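Local coordinates for putative Glycerophosphoryl diester phosphodiesterase (Silicibacter pomeroyi, PDB 3L12), which is a putative member of the glycerophosphoryl diester phosphodiesterase family, with a TIM-barrel fold that holds a magnesium ion, at residues R19-R24 against V46-F51. Residues are numbered along the deposited sequence; the frame is centred on the assembly and turned at random.
Sequences RVIGHR and VRALEF. With MG (magnesium ion), chain C.
Val46 reaches the other strand first, its CG1 lying 3.8 Å from Val20 O. A water then bridges the splayed chain ends, donating to Val20 O and accepting from Arg47 N. Gly22 N gives a nearly straight bond (174°) to Ala48 O, while the Ala48 methyl packs against Ile21 CG1. Regular parallel register pairs Gly22 with Leu49 and His23 with Glu50. Leu49 turns to the face opposite Ala48 and Glu50, where Gly22 puts no side chain beside it. Glu50 N returns the second straight bond, 3.0 Å to Gly22 O, and Ile21 CG2 sits 3.8 Å from Glu50 CB. With Glu50 CG anti to the backbone N (chi1 -175°) and a bend at chi2, the carboxylate runs beside the His23 ring, Glu50 OE1 3.2 Å from His23 CD2. Glu50 OE2 binds magnesium at 2.1 Å, and its OE1 accepts from a metal-bound water that in turn accepts from Arg24 NE. Arg24 CG covers one face of the His23 ring, whose ND1 is hydrogen-bonded to Asp296; Arg24 NH1 forms a salt bridge with Glu32. Asp52 and Glu149 complete the protein's share of the metal site. The two strands, with helix 35-43 between them in sequence, make the barrel's first beta-alpha-beta unit: that helix packs on Val46 and Leu49, helix 298-307 on Val20 and Val46, and strands 292-295 and 145-150 continue the sheet.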
loop_
_atom_site.group_PDB
_atom_site.type_symbol
_atom_site.label_atom_id
_atom_site.label_comp_id
_atom_site.label_asym_id
_atom_site.label_seq_id
_atom_site.Cartn_x
_atom_site.Cartn_y
_atom_site.Cartn_z
ATOM N N ARG A 19 -10.603 -10.663 -13.169
ATOM C CA ARG A 19 -10.559 -9.265 -12.738
ATOM C C ARG A 19 -10.277 -9.176 -11.239
ATOM O O ARG A 19 -10.641 -10.108 -10.470
ATOM C CB ARG A 19 -11.872 -8.527 -13.055
ATOM C CG ARG A 19 -12.290 -8.559 -14.510
ATOM C CD ARG A 19 -11.269 -7.947 -15.433
ATOM N NE ARG A 19 -11.758 -8.126 -16.806
ATOM C CZ ARG A 19 -11.169 -7.635 -17.881
ATOM N NH1 ARG A 19 -10.066 -6.936 -17.781
ATOM N NH2 ARG A 19 -11.704 -7.841 -19.077
ATOM N N VAL A 20 -9.617 -8.080 -10.863
ATOM C CA VAL A 20 -9.251 -7.800 -9.450
ATOM C C VAL A 20 -9.973 -6.520 -9.037
ATOM O O VAL A 20 -9.769 -5.461 -9.610
ATOM C CB VAL A 20 -7.755 -7.706 -9.208
ATOM C CG1 VAL A 20 -7.436 -7.391 -7.717
ATOM C CG2 VAL A 20 -7.044 -9.049 -9.608
ATOM N N ILE A 21 -10.872 -6.667 -8.061
ATOM C CA ILE A 21 -11.658 -5.552 -7.553
ATOM C C ILE A 21 -11.175 -5.242 -6.137
ATOM O O ILE A 21 -11.202 -6.087 -5.267
ATOM C CB ILE A 21 -13.149 -5.783 -7.619
ATOM C CG1 ILE A 21 -13.632 -6.150 -9.045
ATOM C CG2 ILE A 21 -13.939 -4.504 -7.115
ATOM C CD1 ILE A 21 -13.688 -7.647 -9.325
ATOM N N GLY A 22 -10.758 -3.984 -5.939
ATOM C CA GLY A 22 -10.232 -3.511 -4.665
ATOM C C GLY A 22 -11.321 -3.263 -3.661
ATOM O O GLY A 22 -12.136 -2.344 -3.856
ATOM N N HIS A 23 -11.414 -4.106 -2.626
ATOM C CA HIS A 23 -12.505 -3.994 -1.634
ATOM C C HIS A 23 -12.318 -2.745 -0.745
ATOM O O HIS A 23 -11.330 -2.636 0.017
ATOM C CB HIS A 23 -12.561 -5.250 -0.785
ATOM C CG HIS A 23 -13.793 -5.340 0.045
ATOM N ND1 HIS A 23 -13.742 -5.559 1.410
ATOM C CD2 HIS A 23 -15.097 -5.216 -0.277
ATOM C CE1 HIS A 23 -14.994 -5.622 1.875
ATOM N NE2 HIS A 23 -15.822 -5.392 0.871
ATOM N N ARG A 24 -13.258 -1.788 -0.864
ATOM C CA ARG A 24 -13.199 -0.478 -0.182
ATOM C C ARG A 24 -11.888 0.224 -0.511
ATOM O O ARG A 24 -11.403 0.982 0.239
ATOM C CB ARG A 24 -13.389 -0.626 1.341
ATOM C CG ARG A 24 -14.583 -1.492 1.655
ATOM C CD ARG A 24 -14.833 -1.646 3.130
ATOM N NE ARG A 24 -15.931 -2.578 3.276
ATOM C CZ ARG A 24 -16.367 -3.093 4.438
ATOM N NH1 ARG A 24 -15.821 -2.753 5.616
ATOM N NH2 ARG A 24 -17.340 -4.006 4.407
ATOM N N VAL A 46 -4.709 -1.576 -9.874
ATOM C CA VAL A 46 -6.009 -2.117 -9.782
ATOM C C VAL A 46 -6.899 -1.247 -10.676
ATOM O O VAL A 46 -6.854 -0.036 -10.610
ATOM C CB VAL A 46 -6.464 -2.150 -8.320
ATOM C CG1 VAL A 46 -7.937 -2.509 -8.190
ATOM C CG2 VAL A 46 -5.574 -3.134 -7.492
ATOM N N ARG A 47 -7.735 -1.906 -11.475
ATOM C CA ARG A 47 -8.573 -1.239 -12.455
ATOM C C ARG A 47 -10.074 -1.198 -12.100
ATOM O O ARG A 47 -10.896 -0.701 -12.887
ATOM C CB ARG A 47 -8.409 -1.944 -13.788
ATOM C CG ARG A 47 -6.981 -1.993 -14.323
ATOM C CD ARG A 47 -6.510 -0.643 -14.783
ATOM N NE ARG A 47 -7.556 0.004 -15.608
ATOM C CZ ARG A 47 -8.183 1.176 -15.356
ATOM N NH1 ARG A 47 -7.824 1.985 -14.359
ATOM N NH2 ARG A 47 -9.166 1.575 -16.172
ATOM N N ALA A 48 -10.437 -1.726 -10.961
ATOM C CA ALA A 48 -11.809 -1.747 -10.500
ATOM C C ALA A 48 -11.859 -1.636 -8.989
ATOM O O ALA A 48 -11.033 -2.210 -8.287
ATOM C CB ALA A 48 -12.459 -3.004 -10.938
ATOM N N LEU A 49 -12.826 -0.873 -8.500
ATOM C CA LEU A 49 -12.966 -0.584 -7.103
ATOM C C LEU A 49 -14.349 -0.910 -6.647
ATOM O O LEU A 49 -15.309 -0.654 -7.367
ATOM C CB LEU A 49 -12.797 0.932 -6.855
ATOM C CG LEU A 49 -11.509 1.637 -7.283
ATOM C CD1 LEU A 49 -11.577 3.111 -7.022
ATOM C CD2 LEU A 49 -10.301 0.996 -6.545
ATOM N N GLU A 50 -14.465 -1.422 -5.434
ATOM C CA GLU A 50 -15.731 -1.543 -4.782
ATOM C C GLU A 50 -15.748 -0.605 -3.578
ATOM O O GLU A 50 -14.733 -0.445 -2.874
ATOM C CB GLU A 50 -15.966 -2.949 -4.348
ATOM C CG GLU A 50 -17.336 -3.257 -3.745
ATOM C CD GLU A 50 -17.502 -3.005 -2.250
ATOM O OE1 GLU A 50 -16.544 -2.644 -1.568
ATOM O OE2 GLU A 50 -18.639 -3.210 -1.705
ATOM N N PHE A 51 -16.884 0.009 -3.329
ATOM C CA PHE A 51 -17.028 0.883 -2.199
ATOM C C PHE A 51 -18.525 0.991 -1.867
ATOM O O PHE A 51 -19.360 0.554 -2.658
ATOM C CB PHE A 51 -16.417 2.233 -2.510
ATOM C CG PHE A 51 -17.014 2.879 -3.716
ATOM C CD1 PHE A 51 -16.512 2.616 -4.963
ATOM C CD2 PHE A 51 -18.113 3.753 -3.605
ATOM C CE1 PHE A 51 -17.054 3.230 -6.100
ATOM C CE2 PHE A 51 -18.666 4.360 -4.737
ATOM C CZ PHE A 51 -18.103 4.092 -5.988
HETATM MG MG MG C . -19.330 -3.300 0.285
HETATM O O HOH W 1 -7.789 -4.779 -11.330
HETATM O O HOH W 2 -17.441 -2.708 0.916
HETATM O O HOH W 3 -19.796 -3.838 2.297
#